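Local coordinates for extracellular solute-binding protein, family 1 (Bifidobacterium longum subsp. infantis ATCC 15697, PDB 3OMB), which probably binds an extracellular solute for delivery to a membrane transporter, as periplasmic-type binding proteins do, and carries a bound magnesium ion, at residues N51-M55 with A56-W60; S407-G411 with D412-P416; P333-S336 with P337-V341. One frame throughout, in Å; residues are numbered along the deposited sequence.

How the interactions relate
Each interaction is local, within one continuous stretch of chain, yet the three use different chemistry. Interactions 1 and 2 lie on the same side of the chain's centre, 11 Å apart between centres, and touch: N51 O lies 2.9 Å from Y415 N, and E53 N lies 3.0 Å from Y415 O, both probable hydrogen bonds. Together they join the approach to helix 59-68 with the exit from helix 403-411. Both are partly buried and combine backbone bonds with apolar packing. Interaction 3 is a surface turn on the opposite side of the centre, about 44 Å from interaction 2 between centres, and depends largely on polar side chains.

Interaction 1: N51-M55 with A56-W60; sequences NQEKM and ANMQW
M55 packs on W60 and on M58, and M58 lies along E53, in the turn that leads into helix 59-68; both methionines are selenomethionines. Two backbone bonds shape the turn, each joining residue i+3 to residue i: N57 N reaches K54 O at 2.9 Å, and M58 N reaches M55 O at 3.0 Å with the straighter N-H...O angle, 165°. Several other polar groups find partners elsewhere in the fold. M55 N bonds to E76 OE1, E53 O accepts from K48 NZ, and W60 N donates to the S386 hydroxyl.

The M55 side chain curls back, bent at chi2 (-50°) and again at chi3. That brings its CE to 3.6 Å from W60 CH2, obliquely to the indole, and to 3.8 Å from M58 SE. M58, by contrast, is extended beyond CG and runs antiparallel to the E53 side chain, with its CE 3.1 Å from E53 O. E53 OE1 and N57 O are both acceptors and cannot bond at their 3.2 Å separation. The chemistry is thus divided: backbone donors and acceptors fix the turn, while buried selenium and methyl groups pack through dispersion.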
loop_
_atom_site.group_PDB
_atom_site.type_symbol
_atom_site.label_atom_id
_atom_site.label_comp_id
_atom_site.label_asym_id
_atom_site.label_seq_id
_atom_site.Cartn_x
_atom_site.Cartn_y
_atom_site.Cartn_z
ATOM N N ASN A 51 -9.428 13.185 -8.308
ATOM C CA ASN A 51 -9.665 12.985 -9.745
ATOM C C ASN A 51 -10.995 12.290 -10.089
ATOM O O ASN A 51 -11.282 12.020 -11.253
ATOM C CB ASN A 51 -8.471 12.276 -10.403
ATOM C CG ASN A 51 -8.303 10.850 -9.938
ATOM O OD1 ASN A 51 -9.051 10.351 -9.089
ATOM N ND2 ASN A 51 -7.313 10.172 -10.503
ATOM N N GLN A 52 -11.804 12.024 -9.072
ATOM C CA GLN A 52 -13.057 11.326 -9.264
ATOM C C GLN A 52 -14.260 12.237 -9.498
ATOM O O GLN A 52 -14.395 13.320 -8.926
ATOM C CB GLN A 52 -13.321 10.361 -8.100
ATOM C CG GLN A 52 -12.351 9.194 -8.095
ATOM C CD GLN A 52 -12.287 8.486 -6.766
ATOM O OE1 GLN A 52 -13.002 8.827 -5.821
ATOM N NE2 GLN A 52 -11.435 7.477 -6.684
ATOM N N GLU A 53 -15.124 11.763 -10.378
ATOM C CA GLU A 53 -16.451 12.308 -10.601
ATOM C C GLU A 53 -17.277 12.323 -9.292
ATOM O O GLU A 53 -17.030 11.529 -8.367
ATOM C CB GLU A 53 -17.053 11.410 -11.691
ATOM C CG GLU A 53 -18.545 11.282 -11.856
ATOM C CD GLU A 53 -18.895 10.724 -13.248
ATOM O OE1 GLU A 53 -19.202 9.506 -13.378
ATOM O OE2 GLU A 53 -18.827 11.511 -14.229
ATOM N N LYS A 54 -18.229 13.243 -9.196
ATOM C CA LYS A 54 -19.141 13.287 -8.038
ATOM C C LYS A 54 -20.066 12.068 -8.054
ATOM O O LYS A 54 -20.435 11.586 -9.135
ATOM C CB LYS A 54 -19.973 14.578 -8.009
ATOM C CG LYS A 54 -19.153 15.852 -7.844
ATOM C CD LYS A 54 -20.061 17.066 -7.531
ATOM C CE LYS A 54 -19.253 18.358 -7.226
ATOM N NZ LYS A 54 -18.696 19.016 -8.466
HETATM N N MSE A 55 -20.419 11.584 -6.859
HETATM C CA MSE A 55 -21.320 10.434 -6.676
HETATM C C MSE A 55 -22.619 10.639 -7.437
HETATM O O MSE A 55 -23.136 9.718 -8.063
HETATM C CB MSE A 55 -21.675 10.206 -5.188
HETATM C CG MSE A 55 -20.511 9.927 -4.237
HETATM SE SE MSE A 55 -19.310 8.524 -4.855
HETATM C CE MSE A 55 -20.605 7.090 -5.084
ATOM N N ALA A 56 -23.133 11.861 -7.394
ATOM C CA ALA A 56 -24.374 12.181 -8.091
ATOM C C ALA A 56 -24.326 11.897 -9.606
ATOM O O ALA A 56 -25.360 11.635 -10.199
ATOM C CB ALA A 56 -24.805 13.636 -7.804
ATOM N N ASN A 57 -23.139 11.925 -10.218
ATOM C CA ASN A 57 -23.000 11.661 -11.670
ATOM C C ASN A 57 -22.649 10.211 -12.014
ATOM O O ASN A 57 -22.422 9.893 -13.184
ATOM C CB ASN A 57 -21.939 12.559 -12.323
ATOM C CG ASN A 57 -22.260 14.027 -12.226
ATOM O OD1 ASN A 57 -21.411 14.804 -11.827
ATOM N ND2 ASN A 57 -23.474 14.422 -12.598
HETATM N N MSE A 58 -22.600 9.334 -11.016
HETATM C CA MSE A 58 -22.251 7.952 -11.272
HETATM C C MSE A 58 -23.515 7.103 -11.380
HETATM O O MSE A 58 -24.311 7.022 -10.437
HETATM C CB MSE A 58 -21.317 7.418 -10.177
HETATM C CG MSE A 58 -19.962 8.123 -10.098
HETATM SE SE MSE A 58 -19.007 7.437 -8.550
HETATM C CE MSE A 58 -17.364 8.467 -8.595
ATOM N N GLN A 59 -23.699 6.483 -12.541
ATOM C CA GLN A 59 -24.903 5.703 -12.792
ATOM C C GLN A 59 -25.010 4.527 -11.803
ATOM O O GLN A 59 -26.098 4.235 -11.296
ATOM C CB GLN A 59 -24.959 5.242 -14.260
ATOM C CG GLN A 59 -26.209 4.435 -14.647
ATOM C CD GLN A 59 -27.516 5.201 -14.441
ATOM O OE1 GLN A 59 -27.620 6.379 -14.777
ATOM N NE2 GLN A 59 -28.516 4.526 -13.904
ATOM N N TRP A 60 -23.893 3.867 -11.508
ATOM C CA TRP A 60 -23.954 2.720 -10.595
ATOM C C TRP A 60 -24.478 3.117 -9.210
ATOM O O TRP A 60 -25.113 2.314 -8.548
ATOM C CB TRP A 60 -22.609 1.981 -10.474
ATOM C CG TRP A 60 -21.507 2.778 -9.849
ATOM C CD1 TRP A 60 -20.535 3.490 -10.505
ATOM C CD2 TRP A 60 -21.245 2.936 -8.448
ATOM N NE1 TRP A 60 -19.698 4.092 -9.590
ATOM C CE2 TRP A 60 -20.102 3.755 -8.325
ATOM C CE3 TRP A 60 -21.869 2.464 -7.283
ATOM C CZ2 TRP A 60 -19.576 4.134 -7.085
ATOM C CZ3 TRP A 60 -21.337 2.826 -6.047
ATOM C CH2 TRP A 60 -20.205 3.671 -5.962
#

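Interaction 2: S407-G411 with D412-P416; sequences SQLTG and DNQYP
A Schellman motif ends helix 403-411, joining Q414 to L409 and N413 to T410 across the helix terminus. N413 is its C-prime residue, identified by its positive phi of 54°, which turns the chain out of the helical path. The outer bond of the motif runs from Q414 N to L409 O at 2.7 Å, and the inner one from N413 N to T410 O at 3.1 Å. Just before these, D412 N still makes an i+4 bond to Q408 O at 3.0 Å; the next two amides, of N413 and Q414, carry the capping bonds.

Side chains follow the reversal. The L409 chain lies against the returning backbone, with its CB 3.3 Å from Q414 O, and its CD1 touches P416 CG at 3.9 Å; these two side chains cross at about a right angle. P416 CD lies over one face of the Y415 ring, near its rim. T410 meets the same ring at the edge instead: OG1 lies near the ring plane, 3.3 Å from Y415 CD1. With chi1 at -58°, that oxygen sits beside its own backbone N, where it also bonds to L406 O. At the far end of the ring, Y415 OH bonds to F383 O. The contact of L409 with P416 is this chain's own addition; the paired 6→1 and 5→2 bonds about the left-handed N413 are what is typical of a Schellman helix C-cap.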
loop_
_atom_site.group_PDB
_atom_site.type_symbol
_atom_site.label_atom_id
_atom_site.label_comp_id
_atom_site.label_asym_id
_atom_site.label_seq_id
_atom_site.Cartn_x
_atom_site.Cartn_y
_atom_site.Cartn_z
ATOM N N SER A 407 -8.530 6.684 -19.285
ATOM C CA SER A 407 -7.460 7.691 -19.211
ATOM C C SER A 407 -7.998 9.107 -19.458
ATOM O O SER A 407 -7.612 10.058 -18.778
ATOM C CB SER A 407 -6.354 7.391 -20.224
ATOM O OG SER A 407 -5.517 6.325 -19.812
ATOM N N GLN A 408 -8.895 9.233 -20.430
ATOM C CA GLN A 408 -9.513 10.507 -20.727
ATOM C C GLN A 408 -10.310 11.010 -19.519
ATOM O O GLN A 408 -10.168 12.169 -19.112
ATOM C CB GLN A 408 -10.438 10.395 -21.929
ATOM C CG GLN A 408 -10.751 11.772 -22.524
ATOM C CD GLN A 408 -12.236 12.022 -22.729
ATOM O OE1 GLN A 408 -13.058 11.805 -21.823
ATOM N NE2 GLN A 408 -12.588 12.511 -23.922
ATOM N N LEU A 409 -11.146 10.133 -18.956
ATOM C CA LEU A 409 -11.948 10.483 -17.784
ATOM C C LEU A 409 -11.081 10.916 -16.603
ATOM O O LEU A 409 -11.357 11.940 -15.995
ATOM C CB LEU A 409 -12.887 9.330 -17.400
ATOM C CG LEU A 409 -14.063 9.096 -18.364
ATOM C CD1 LEU A 409 -14.784 7.771 -18.062
ATOM C CD2 LEU A 409 -15.066 10.269 -18.396
ATOM N N THR A 410 -10.038 10.132 -16.309
ATOM C CA THR A 410 -9.021 10.425 -15.280
ATOM C C THR A 410 -8.327 11.757 -15.484
ATOM O O THR A 410 -8.201 12.536 -14.544
ATOM C CB THR A 410 -7.913 9.351 -15.253
ATOM O OG1 THR A 410 -8.495 8.067 -15.011
ATOM C CG2 THR A 410 -6.875 9.650 -14.169
ATOM N N GLY A 411 -7.865 12.012 -16.707
ATOM C CA GLY A 411 -7.282 13.299 -17.053
ATOM C C GLY A 411 -8.217 14.470 -16.779
ATOM O O GLY A 411 -7.775 15.527 -16.320
ATOM N N ASP A 412 -9.512 14.282 -17.054
ATOM C CA ASP A 412 -10.531 15.333 -16.861
ATOM C C ASP A 412 -11.049 15.419 -15.414
ATOM O O ASP A 412 -12.049 16.088 -15.157
ATOM C CB ASP A 412 -11.724 15.114 -17.816
ATOM C CG ASP A 412 -11.456 15.585 -19.260
ATOM O OD1 ASP A 412 -12.262 15.206 -20.149
ATOM O OD2 ASP A 412 -10.475 16.330 -19.522
ATOM N N ASN A 413 -10.375 14.744 -14.476
ATOM C CA ASN A 413 -10.856 14.618 -13.087
ATOM C C ASN A 413 -12.287 14.065 -13.000
ATOM O O ASN A 413 -13.090 14.469 -12.150
ATOM C CB ASN A 413 -10.708 15.944 -12.318
ATOM C CG ASN A 413 -9.256 16.319 -12.089
ATOM O OD1 ASN A 413 -8.444 15.487 -11.694
ATOM N ND2 ASN A 413 -8.919 17.578 -12.353
ATOM N N GLN A 414 -12.587 13.123 -13.890
ATOM C CA GLN A 414 -13.892 12.490 -13.933
ATOM C C GLN A 414 -13.795 10.971 -13.912
ATOM O O GLN A 414 -14.499 10.288 -14.650
ATOM C CB GLN A 414 -14.661 12.964 -15.166
ATOM C CG GLN A 414 -15.084 14.424 -15.069
ATOM C CD GLN A 414 -16.050 14.834 -16.169
ATOM O OE1 GLN A 414 -16.180 14.157 -17.195
ATOM N NE2 GLN A 414 -16.737 15.957 -15.958
ATOM N N TYR A 415 -12.921 10.442 -13.058
ATOM C CA TYR A 415 -12.826 9.004 -12.902
ATOM C C TYR A 415 -14.209 8.483 -12.464
ATOM O O TYR A 415 -14.803 9.047 -11.545
ATOM C CB TYR A 415 -11.722 8.611 -11.912
ATOM C CG TYR A 415 -11.448 7.134 -11.977
ATOM C CD1 TYR A 415 -10.531 6.614 -12.909
ATOM C CD2 TYR A 415 -12.139 6.237 -11.139
ATOM C CE1 TYR A 415 -10.293 5.238 -12.988
ATOM C CE2 TYR A 415 -11.921 4.876 -11.220
ATOM C CZ TYR A 415 -10.999 4.379 -12.141
ATOM O OH TYR A 415 -10.783 3.021 -12.223
ATOM N N PRO A 416 -14.744 7.447 -13.150
ATOM C CA PRO A 416 -16.176 7.134 -12.986
ATOM C C PRO A 416 -16.503 6.255 -11.767
ATOM O O PRO A 416 -17.658 5.823 -11.598
ATOM C CB PRO A 416 -16.530 6.428 -14.299
ATOM C CG PRO A 416 -15.271 5.777 -14.724
ATOM C CD PRO A 416 -14.127 6.639 -14.217
#

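Interaction 3: P333-S336 with P337-V341; sequences PGVS and PDQTV
Q339 and S336 form a reciprocal pair of bonds resembling a capping box, on a short turn, residues 337-339, that has helical backbone angles but does not become a regular helix. Starting at CB, the Q339 side chain lies against the S336 oxygens, O and OG, and also touches V335 CG1 at 3.8 Å, the valine and glutamine side chains crossing at an angle. The next carbon, CG, lies 3.4 Å from S336 OG. The chain then stays extended, with chi2 at 171°, and this carries the amide, its CD still beside S336 OG, past the serine hydroxyl to the backbone beyond it. At the tip, OE1 accepts from S336 N at 3.0 Å. The bond is almost straight, 172° at the hydrogen, and S336 N lies in the carbonyl plane on a lone pair of OE1.

The return bond runs the other way: Q339 N donates to S336 OG at 3.1 Å. The serine oxygen is placed for this by chi1 of 87°, between its own backbone N and carbonyl carbon. Q339 N also lies 2.9 Å from S336 O, but that second bond is weak.

The serine carbonyl has a firmer partner in T340, whose OG1 donates to S336 O and is also hydrogen-bonded to S331 OG; this ties the turn to the chain just before it. The T340 donor stands above the S336 carbonyl plane, OG1 to O 2.8 Å, and the same OG1 rests 3.6 Å from V335 CG1.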
loop_
_atom_site.group_PDB
_atom_site.type_symbol
_atom_site.label_atom_id
_atom_site.label_comp_id
_atom_site.label_asym_id
_atom_site.label_seq_id
_atom_site.Cartn_x
_atom_site.Cartn_y
_atom_site.Cartn_z
ATOM N N PRO A 333 26.241 -9.418 0.868
ATOM C CA PRO A 333 27.314 -10.329 1.216
ATOM C C PRO A 333 26.935 -11.304 2.330
ATOM O O PRO A 333 26.347 -10.916 3.336
ATOM C CB PRO A 333 28.422 -9.387 1.724
ATOM C CG PRO A 333 28.232 -8.158 0.981
ATOM C CD PRO A 333 26.720 -8.019 0.852
ATOM N N GLY A 334 27.250 -12.576 2.136
ATOM C CA GLY A 334 26.949 -13.608 3.126
ATOM C C GLY A 334 25.542 -14.149 3.018
ATOM O O GLY A 334 25.180 -15.070 3.767
ATOM N N VAL A 335 24.729 -13.583 2.120
ATOM C CA VAL A 335 23.349 -14.006 2.018
ATOM C C VAL A 335 23.150 -14.797 0.730
ATOM O O VAL A 335 23.366 -14.279 -0.382
ATOM C CB VAL A 335 22.328 -12.816 2.113
ATOM C CG1 VAL A 335 20.880 -13.342 2.033
ATOM C CG2 VAL A 335 22.534 -12.043 3.422
ATOM N N SER A 336 22.770 -16.066 0.886
ATOM C CA SER A 336 22.624 -16.959 -0.266
ATOM C C SER A 336 21.379 -16.592 -1.095
ATOM O O SER A 336 20.430 -15.976 -0.542
ATOM C CB SER A 336 22.560 -18.415 0.195
ATOM O OG SER A 336 21.235 -18.772 0.513
ATOM N N PRO A 337 21.373 -16.947 -2.413
ATOM C CA PRO A 337 20.159 -16.673 -3.191
ATOM C C PRO A 337 18.921 -17.255 -2.508
ATOM O O PRO A 337 17.896 -16.583 -2.499
ATOM C CB PRO A 337 20.414 -17.372 -4.529
ATOM C CG PRO A 337 21.925 -17.401 -4.644
ATOM C CD PRO A 337 22.407 -17.620 -3.229
ATOM N N ASP A 338 19.031 -18.469 -1.941
ATOM C CA ASP A 338 17.927 -19.140 -1.205
ATOM C C ASP A 338 17.436 -18.348 0.008
ATOM O O ASP A 338 16.266 -18.442 0.395
ATOM C CB ASP A 338 18.333 -20.560 -0.720
ATOM C CG ASP A 338 18.331 -21.621 -1.852
ATOM O OD1 ASP A 338 18.185 -21.252 -3.045
ATOM O OD2 ASP A 338 18.493 -22.845 -1.552
ATOM N N GLN A 339 18.340 -17.603 0.627
ATOM C CA GLN A 339 18.026 -16.789 1.808
ATOM C C GLN A 339 17.594 -15.360 1.452
ATOM O O GLN A 339 17.191 -14.592 2.334
ATOM C CB GLN A 339 19.246 -16.704 2.727
ATOM C CG GLN A 339 19.678 -18.009 3.406
ATOM C CD GLN A 339 21.032 -17.844 4.120
ATOM O OE1 GLN A 339 22.000 -17.290 3.558
ATOM N NE2 GLN A 339 21.099 -18.303 5.361
ATOM N N THR A 340 17.704 -14.995 0.178
ATOM C CA THR A 340 17.353 -13.649 -0.259
ATOM C C THR A 340 15.839 -13.604 -0.490
ATOM O O THR A 340 15.268 -14.512 -1.119
ATOM C CB THR A 340 18.142 -13.228 -1.515
ATOM O OG1 THR A 340 19.539 -13.378 -1.255
ATOM C CG2 THR A 340 17.884 -11.758 -1.871
ATOM N N VAL A 341 15.204 -12.557 0.027
ATOM C CA VAL A 341 13.750 -12.478 0.023
ATOM C C VAL A 341 13.283 -11.256 -0.781
ATOM O O VAL A 341 14.108 -10.481 -1.263
ATOM C CB VAL A 341 13.204 -12.428 1.473
ATOM C CG1 VAL A 341 13.591 -13.715 2.239
ATOM C CG2 VAL A 341 13.733 -11.158 2.195
#